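Local coordinates for ferric uptake regulation protein (Helicobacter pylori, PDB 2XIG) that probably represses iron-uptake and other genes as a homodimeric, metal-dependent transcription factor that uses ferrous iron as cofactor to bind operator DNA, at residues R3-L14 with R29-S39. The protein carries 2 engineered substitutions. Sequence-based numbering, arbitrary orientation.
Sequences RLETLESILERL and REEVVSVLYRS
The ring of Tyr37 is sandwiched between Leu7 and Arg3. Leu7 CB sits over the centre of one face, 3.8 Å from the ring centroid of Tyr37, while Arg3 CG makes a CH-pi contact with the opposite face and Arg3 CD lies beside it, offset toward the rim. With CG anti to the backbone N (chi1 -170°), the tyrosine projects from its helix toward the loop 3-6 that leads into helix 7-20, where its OH donates to Glu5 O over 2.6 Å. Arg3 bends at chi2 (-74°) and turns back along the ring, its guanidinium steeply inclined to it. Arg3 NE and Arg3 NH2 then grip Tyr37 O side-on, the bond from NE measuring 3.0 Å and lying on a carbonyl lone pair, that from NH2 coming from above the carbonyl plane. This carbonyl belongs to the last turn of helix 27-38, and the arginine probably offsets part of the negative end of the helix dipole. Farther along, helix segments 7-14 and 29-38 run roughly antiparallel, at 149°, within the winged-helix DNA-binding domain characteristic of Fur proteins. Val33 is a knob among Leu7, Ile10, Leu11 and Leu14, its CG1 3.9 Å from Leu11 CD2. Ile10 CD1 meets the edge of the Tyr37 ring at CE1, 3.7 Å away. Leu14 spreads over the aliphatic part of Arg29, and a water links Leu11 O to Glu30 OE1. In the next shell, Thr6 OG1 N-caps helix 7-20 through Ser9 N, and the Glu5 carboxylate is held by Ser9 OG and a two-nitrogen salt bridge from Arg13. Leu71 of helix 61-73 and Ile91 of strand 86-91 also pack against Val33.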
ATOM      1  N   ARG C   3      33.114  13.710  -4.078  1.00 33.04           N
ATOM      2  CA  ARG C   3      33.279  12.868  -2.902  1.00 27.01           C
ATOM      3  C   ARG C   3      34.071  13.591  -1.826  1.00 29.78           C
ATOM      4  O   ARG C   3      35.003  14.336  -2.131  1.00 28.41           O
ATOM      5  CB  ARG C   3      33.983  11.575  -3.295  1.00 25.29           C
ATOM      6  CG  ARG C   3      33.218  10.768  -4.338  1.00 27.36           C
ATOM      7  CD  ARG C   3      32.021  10.096  -3.707  1.00 30.52           C
ATOM      8  NE  ARG C   3      31.288   9.256  -4.650  1.00 25.31           N
ATOM      9  CZ  ARG C   3      30.261   9.679  -5.379  1.00 25.26           C
ATOM     10  NH1 ARG C   3      29.854  10.938  -5.279  1.00 25.58           N
ATOM     11  NH2 ARG C   3      29.639   8.842  -6.206  1.00 23.37           N
ATOM     12  N   LEU C   4      33.703  13.360  -0.571  1.00 25.58           N
ATOM     13  CA  LEU C   4      34.355  14.014   0.555  1.00 28.09           C
ATOM     14  C   LEU C   4      35.730  13.421   0.866  1.00 29.54           C
ATOM     15  O   LEU C   4      36.491  13.989   1.652  1.00 30.27           O
ATOM     16  CB  LEU C   4      33.474  13.908   1.802  1.00 29.26           C
ATOM     17  CG  LEU C   4      32.103  14.576   1.752  1.00 25.02           C
ATOM     18  CD1 LEU C   4      31.478  14.559   3.136  1.00 24.36           C
ATOM     19  CD2 LEU C   4      32.220  16.002   1.225  1.00 27.85           C
ATOM     20  N   GLU C   5      36.040  12.282   0.251  1.00 23.85           N
ATOM     21  CA  GLU C   5      37.203  11.491   0.638  1.00 28.13           C
ATOM     22  C   GLU C   5      37.600  10.575  -0.519  1.00 27.48           C
ATOM     23  O   GLU C   5      36.742  10.132  -1.288  1.00 23.11           O
ATOM     24  CB  GLU C   5      36.861  10.681   1.900  1.00 21.48           C
ATOM     25  CG  GLU C   5      37.989   9.884   2.520  1.00 30.75           C
ATOM     26  CD  GLU C   5      37.562   9.157   3.792  1.00 30.34           C
ATOM     27  OE1 GLU C   5      38.395   8.437   4.383  1.00 30.06           O
ATOM     28  OE2 GLU C   5      36.391   9.299   4.204  1.00 31.53           O
ATOM     29  N   THR C   6      38.896  10.303  -0.665  1.00 19.04           N
ATOM     30  CA  THR C   6      39.335   9.380  -1.707  1.00 23.45           C
ATOM     31  C   THR C   6      38.848   7.962  -1.402  1.00 22.62           C
ATOM     32  O   THR C   6      38.701   7.578  -0.238  1.00 18.92           O
ATOM     33  CB  THR C   6      40.875   9.334  -1.860  1.00 25.12           C
ATOM     34  OG1 THR C   6      41.456   8.757  -0.686  1.00 23.22           O
ATOM     35  CG2 THR C   6      41.439  10.719  -2.092  1.00 25.41           C
ATOM     36  N   LEU C   7      38.621   7.183  -2.452  1.00 19.06           N
ATOM     37  CA  LEU C   7      38.265   5.777  -2.282  1.00 20.03           C
ATOM     38  C   LEU C   7      39.325   5.058  -1.455  1.00 22.05           C
ATOM     39  O   LEU C   7      39.004   4.281  -0.555  1.00 22.47           O
ATOM     40  CB  LEU C   7      38.115   5.090  -3.641  1.00 20.29           C
ATOM     41  CG  LEU C   7      37.752   3.602  -3.609  1.00 20.68           C
ATOM     42  CD1 LEU C   7      36.582   3.367  -2.665  1.00 16.03           C
ATOM     43  CD2 LEU C   7      37.435   3.090  -5.010  1.00 22.69           C
ATOM     44  N   GLU C   8      40.594   5.319  -1.766  1.00 22.73           N
ATOM     45  CA  GLU C   8      41.698   4.642  -1.093  1.00 21.52           C
ATOM     46  C   GLU C   8      41.673   4.882   0.411  1.00 21.07           C
ATOM     47  O   GLU C   8      41.883   3.961   1.202  1.00 23.77           O
ATOM     48  CB  GLU C   8      43.045   5.095  -1.668  1.00 24.17           C
ATOM     49  CG  GLU C   8      43.283   4.660  -3.109  1.00 31.21           C
ATOM     50  CD  GLU C   8      42.609   5.570  -4.126  1.00 34.22           C
ATOM     51  OE1 GLU C   8      42.719   5.279  -5.335  1.00 43.17           O
ATOM     52  OE2 GLU C   8      41.982   6.575  -3.730  1.00 27.20           O
ATOM     53  N   SER C   9      41.429   6.128   0.792  1.00 19.60           N
ATOM     54  CA  SER C   9      41.326   6.509   2.197  1.00 26.01           C
ATOM     55  C   SER C   9      40.188   5.750   2.885  1.00 21.84           C
ATOM     56  O   SER C   9      40.316   5.288   4.021  1.00 20.91           O
ATOM     57  CB  SER C   9      41.093   8.017   2.305  1.00 28.85           C
ATOM     58  OG  SER C   9      40.822   8.383   3.640  1.00 31.71           O
ATOM     59  N   ILE C  10      39.069   5.617   2.183  1.00 20.42           N
ATOM     60  CA  ILE C  10      37.924   4.886   2.725  1.00 19.13           C
ATOM     61  C   ILE C  10      38.262   3.408   2.914  1.00 17.88           C
ATOM     62  O   ILE C  10      37.990   2.821   3.970  1.00 18.54           O
ATOM     63  CB  ILE C  10      36.682   5.069   1.827  1.00 17.69           C
ATOM     64  CG1 ILE C  10      36.318   6.555   1.758  1.00 19.62           C
ATOM     65  CG2 ILE C  10      35.509   4.238   2.347  1.00 19.86           C
ATOM     66  CD1 ILE C  10      35.191   6.890   0.835  1.00 19.91           C
ATOM     67  N   LEU C  11      38.883   2.811   1.902  1.00 17.58           N
ATOM     68  CA  LEU C  11      39.261   1.404   1.999  1.00 19.94           C
ATOM     69  C   LEU C  11      40.277   1.132   3.118  1.00 21.33           C
ATOM     70  O   LEU C  11      40.285   0.052   3.701  1.00 20.21           O
ATOM     71  CB  LEU C  11      39.776   0.879   0.665  1.00 18.70           C
ATOM     72  CG  LEU C  11      38.697   0.794  -0.417  1.00 22.23           C
ATOM     73  CD1 LEU C  11      39.278   0.318  -1.725  1.00 27.50           C
ATOM     74  CD2 LEU C  11      37.538  -0.120   0.015  1.00 18.45           C
ATOM     75  N   GLU C  12      41.143   2.097   3.415  1.00 21.21           N
ATOM     76  CA  GLU C  12      42.080   1.910   4.527  1.00 22.92           C
ATOM     77  C   GLU C  12      41.355   2.012   5.873  1.00 18.59           C
ATOM     78  O   GLU C  12      41.618   1.223   6.788  1.00 25.39           O
ATOM     79  CB  GLU C  12      43.265   2.890   4.457  1.00 20.86           C
ATOM     80  CG  GLU C  12      44.183   2.848   5.691  1.00 24.14           C
ATOM     81  CD  GLU C  12      44.915   1.516   5.891  1.00 31.37           C
ATOM     82  OE1 GLU C  12      45.384   1.265   7.026  1.00 32.70           O
ATOM     83  OE2 GLU C  12      45.028   0.720   4.930  1.00 34.03           O
ATOM     84  N   ARG C  13      40.453   2.978   5.999  1.00 16.39           N
ATOM     85  CA  ARG C  13      39.580   3.031   7.171  1.00 24.21           C
ATOM     86  C   ARG C  13      38.793   1.728   7.299  1.00 25.40           C
ATOM     87  O   ARG C  13      38.547   1.239   8.406  1.00 21.44           O
ATOM     88  CB  ARG C  13      38.614   4.210   7.094  1.00 24.79           C
ATOM     89  CG  ARG C  13      39.270   5.564   7.253  1.00 28.29           C
ATOM     90  CD  ARG C  13      38.260   6.639   7.642  1.00 25.66           C
ATOM     91  NE  ARG C  13      37.296   6.917   6.576  1.00 24.90           N
ATOM     92  CZ  ARG C  13      36.017   6.561   6.609  1.00 28.09           C
ATOM     93  NH1 ARG C  13      35.523   5.906   7.657  1.00 24.93           N
ATOM     94  NH2 ARG C  13      35.229   6.867   5.593  1.00 29.26           N
ATOM     95  N   LEU C  14      38.404   1.164   6.162  1.00 21.14           N
ATOM     96  CA  LEU C  14      37.685  -0.106   6.174  1.00 23.93           C
ATOM     97  C   LEU C  14      38.579  -1.215   6.734  1.00 28.53           C
ATOM     98  O   LEU C  14      38.166  -1.962   7.617  1.00 25.04           O
ATOM     99  CB  LEU C  14      37.205  -0.478   4.774  1.00 24.25           C
ATOM    100  CG  LEU C  14      36.478  -1.823   4.692  1.00 26.18           C
ATOM    101  CD1 LEU C  14      35.272  -1.832   5.628  1.00 23.10           C
ATOM    102  CD2 LEU C  14      36.054  -2.124   3.261  1.00 24.88           C
ATOM    103  N   ARG C  29      34.135  -7.362  -0.011  1.00 25.49           N
ATOM    104  CA  ARG C  29      33.669  -6.248   0.802  1.00 24.94           C
ATOM    105  C   ARG C  29      34.222  -4.915   0.275  1.00 23.60           C
ATOM    106  O   ARG C  29      33.514  -3.910   0.242  1.00 21.74           O
ATOM    107  CB  ARG C  29      34.056  -6.459   2.266  1.00 20.27           C
ATOM    108  CG  ARG C  29      33.641  -5.327   3.180  1.00 22.67           C
ATOM    109  CD  ARG C  29      34.162  -5.526   4.594  1.00 27.40           C
ATOM    110  NE  ARG C  29      33.658  -6.735   5.239  1.00 23.97           N
ATOM    111  CZ  ARG C  29      34.403  -7.794   5.552  1.00 33.48           C
ATOM    112  NH1 ARG C  29      35.702  -7.814   5.273  1.00 33.44           N
ATOM    113  NH2 ARG C  29      33.848  -8.839   6.147  1.00 38.12           N
ATOM    114  N   GLU C  30      35.487  -4.920  -0.136  1.00 26.12           N
ATOM    115  CA  GLU C  30      36.096  -3.750  -0.756  1.00 24.70           C
ATOM    116  C   GLU C  30      35.412  -3.443  -2.094  1.00 23.85           C
ATOM    117  O   GLU C  30      35.250  -2.287  -2.463  1.00 21.17           O
ATOM    118  CB  GLU C  30      37.610  -3.956  -0.962  1.00 29.36           C
ATOM    119  CG  GLU C  30      38.393  -4.192   0.330  1.00 30.92           C
ATOM    120  CD  GLU C  30      39.892  -4.385   0.105  1.00 38.89           C
ATOM    121  OE1 GLU C  30      40.653  -4.254   1.088  1.00 39.94           O
ATOM    122  OE2 GLU C  30      40.311  -4.666  -1.042  1.00 38.15           O
ATOM    123  N   GLU C  31      35.007  -4.483  -2.813  1.00 24.05           N
ATOM    124  CA  GLU C  31      34.337  -4.283  -4.094  1.00 25.21           C
ATOM    125  C   GLU C  31      32.969  -3.605  -3.928  1.00 19.86           C
ATOM    126  O   GLU C  31      32.595  -2.756  -4.735  1.00 18.69           O
ATOM    127  CB  GLU C  31      34.198  -5.605  -4.854  1.00 35.71           C
ATOM    128  CG  GLU C  31      33.892  -5.426  -6.339  1.00 46.33           C
ATOM    129  CD  GLU C  31      34.897  -4.517  -7.033  1.00 53.80           C
ATOM    130  OE1 GLU C  31      36.083  -4.533  -6.641  1.00 60.05           O
ATOM    131  OE2 GLU C  31      34.505  -3.789  -7.972  1.00 54.34           O
ATOM    132  N   VAL C  32      32.226  -3.970  -2.885  1.00 19.93           N
ATOM    133  CA  VAL C  32      30.948  -3.310  -2.598  1.00 20.58           C
ATOM    134  C   VAL C  32      31.147  -1.809  -2.345  1.00 22.14           C
ATOM    135  O   VAL C  32      30.400  -0.958  -2.842  1.00 18.09           O
ATOM    136  CB  VAL C  32      30.246  -3.932  -1.373  1.00 18.67           C
ATOM    137  CG1 VAL C  32      29.067  -3.065  -0.938  1.00 16.45           C
ATOM    138  CG2 VAL C  32      29.761  -5.351  -1.695  1.00 24.86           C
ATOM    139  N   VAL C  33      32.155  -1.484  -1.549  1.00 19.21           N
ATOM    140  CA  VAL C  33      32.444  -0.081  -1.277  1.00 15.56           C
ATOM    141  C   VAL C  33      32.799   0.626  -2.575  1.00 13.84           C
ATOM    142  O   VAL C  33      32.311   1.721  -2.836  1.00 15.30           O
ATOM    143  CB  VAL C  33      33.584   0.090  -0.257  1.00 22.58           C
ATOM    144  CG1 VAL C  33      34.000   1.567  -0.158  1.00 21.70           C
ATOM    145  CG2 VAL C  33      33.155  -0.436   1.101  1.00 22.92           C
ATOM    146  N   SER C  34      33.635  -0.011  -3.388  1.00 18.15           N
ATOM    147  CA  SER C  34      34.112   0.609  -4.621  1.00 22.44           C
ATOM    148  C   SER C  34      32.980   0.798  -5.635  1.00 18.65           C
ATOM    149  O   SER C  34      32.900   1.835  -6.287  1.00 20.94           O
ATOM    150  CB  SER C  34      35.260  -0.200  -5.228  1.00 21.79           C
ATOM    151  OG  SER C  34      36.346  -0.292  -4.321  1.00 25.37           O
ATOM    152  N   VAL C  35      32.109  -0.200  -5.767  1.00 18.49           N
ATOM    153  CA  VAL C  35      30.939  -0.042  -6.631  1.00 20.54           C
ATOM    154  C   VAL C  35      30.123   1.191  -6.231  1.00 21.45           C
ATOM    155  O   VAL C  35      29.759   2.005  -7.081  1.00 19.91           O
ATOM    156  CB  VAL C  35      30.045  -1.307  -6.653  1.00 17.04           C
ATOM    157  CG1 VAL C  35      28.690  -0.990  -7.266  1.00 20.83           C
ATOM    158  CG2 VAL C  35      30.735  -2.429  -7.424  1.00 23.31           C
ATOM    159  N   LEU C  36      29.848   1.338  -4.936  1.00 14.35           N
ATOM    160  CA  LEU C  36      29.055   2.463  -4.461  1.00 12.54           C
ATOM    161  C   LEU C  36      29.778   3.790  -4.634  1.00 19.65           C
ATOM    162  O   LEU C  36      29.169   4.782  -5.037  1.00 19.51           O
ATOM    163  CB  LEU C  36      28.640   2.264  -2.998  1.00 19.40           C
ATOM    164  CG  LEU C  36      27.560   1.195  -2.790  1.00 18.29           C
ATOM    165  CD1 LEU C  36      27.387   0.855  -1.310  1.00 20.79           C
ATOM    166  CD2 LEU C  36      26.247   1.649  -3.392  1.00 19.65           C
ATOM    167  N   TYR C  37      31.069   3.810  -4.309  1.00 18.29           N
ATOM    168  CA  TYR C  37      31.872   5.017  -4.494  1.00 13.29           C
ATOM    169  C   TYR C  37      31.787   5.490  -5.941  1.00 18.89           C
ATOM    170  O   TYR C  37      31.647   6.683  -6.216  1.00 19.71           O
ATOM    171  CB  TYR C  37      33.325   4.729  -4.142  1.00 15.91           C
ATOM    172  CG  TYR C  37      34.183   5.974  -4.067  1.00 20.35           C
ATOM    173  CD1 TYR C  37      34.358   6.638  -2.860  1.00 19.86           C
ATOM    174  CD2 TYR C  37      34.805   6.486  -5.202  1.00 19.03           C
ATOM    175  CE1 TYR C  37      35.145   7.781  -2.773  1.00 21.41           C
ATOM    176  CE2 TYR C  37      35.601   7.636  -5.126  1.00 20.80           C
ATOM    177  CZ  TYR C  37      35.761   8.276  -3.909  1.00 21.69           C
ATOM    178  OH  TYR C  37      36.544   9.417  -3.819  1.00 21.52           O
ATOM    179  N   ARG C  38      31.869   4.538  -6.864  1.00 22.14           N
ATOM    180  CA  ARG C  38      31.924   4.853  -8.285  1.00 23.09           C
ATOM    181  C   ARG C  38      30.570   5.277  -8.845  1.00 27.13           C
ATOM    182  O   ARG C  38      30.500   5.908  -9.899  1.00 27.94           O
ATOM    183  CB  ARG C  38      32.485   3.662  -9.074  1.00 21.58           C
ATOM    184  CG  ARG C  38      33.996   3.484  -8.912  1.00 31.06           C
ATOM    185  CD  ARG C  38      34.560   2.431  -9.866  1.00 38.55           C
ATOM    186  NE  ARG C  38      34.792   1.136  -9.224  1.00 47.43           N
ATOM    187  CZ  ARG C  38      34.011   0.070  -9.373  1.00 50.07           C
ATOM    188  NH1 ARG C  38      32.931   0.131 -10.142  1.00 55.01           N
ATOM    189  NH2 ARG C  38      34.310  -1.062  -8.751  1.00 47.14           N
ATOM    190  N   SER C  39      29.499   4.948  -8.126  1.00 24.72           N
ATOM    191  CA  SER C  39      28.144   5.152  -8.643  1.00 24.19           C
ATOM    192  C   SER C  39      27.640   6.584  -8.477  1.00 28.92           C
ATOM    193  O   SER C  39      27.843   7.222  -7.439  1.00 25.67           O
ATOM    194  CB  SER C  39      27.172   4.169  -7.979  1.00 24.27           C
ATOM    195  OG  SER C  39      25.842   4.375  -8.426  1.00 28.66           O
TER
HETATM  196  O   HOH W   1      39.833  -2.700   2.874  1.00 32.58           O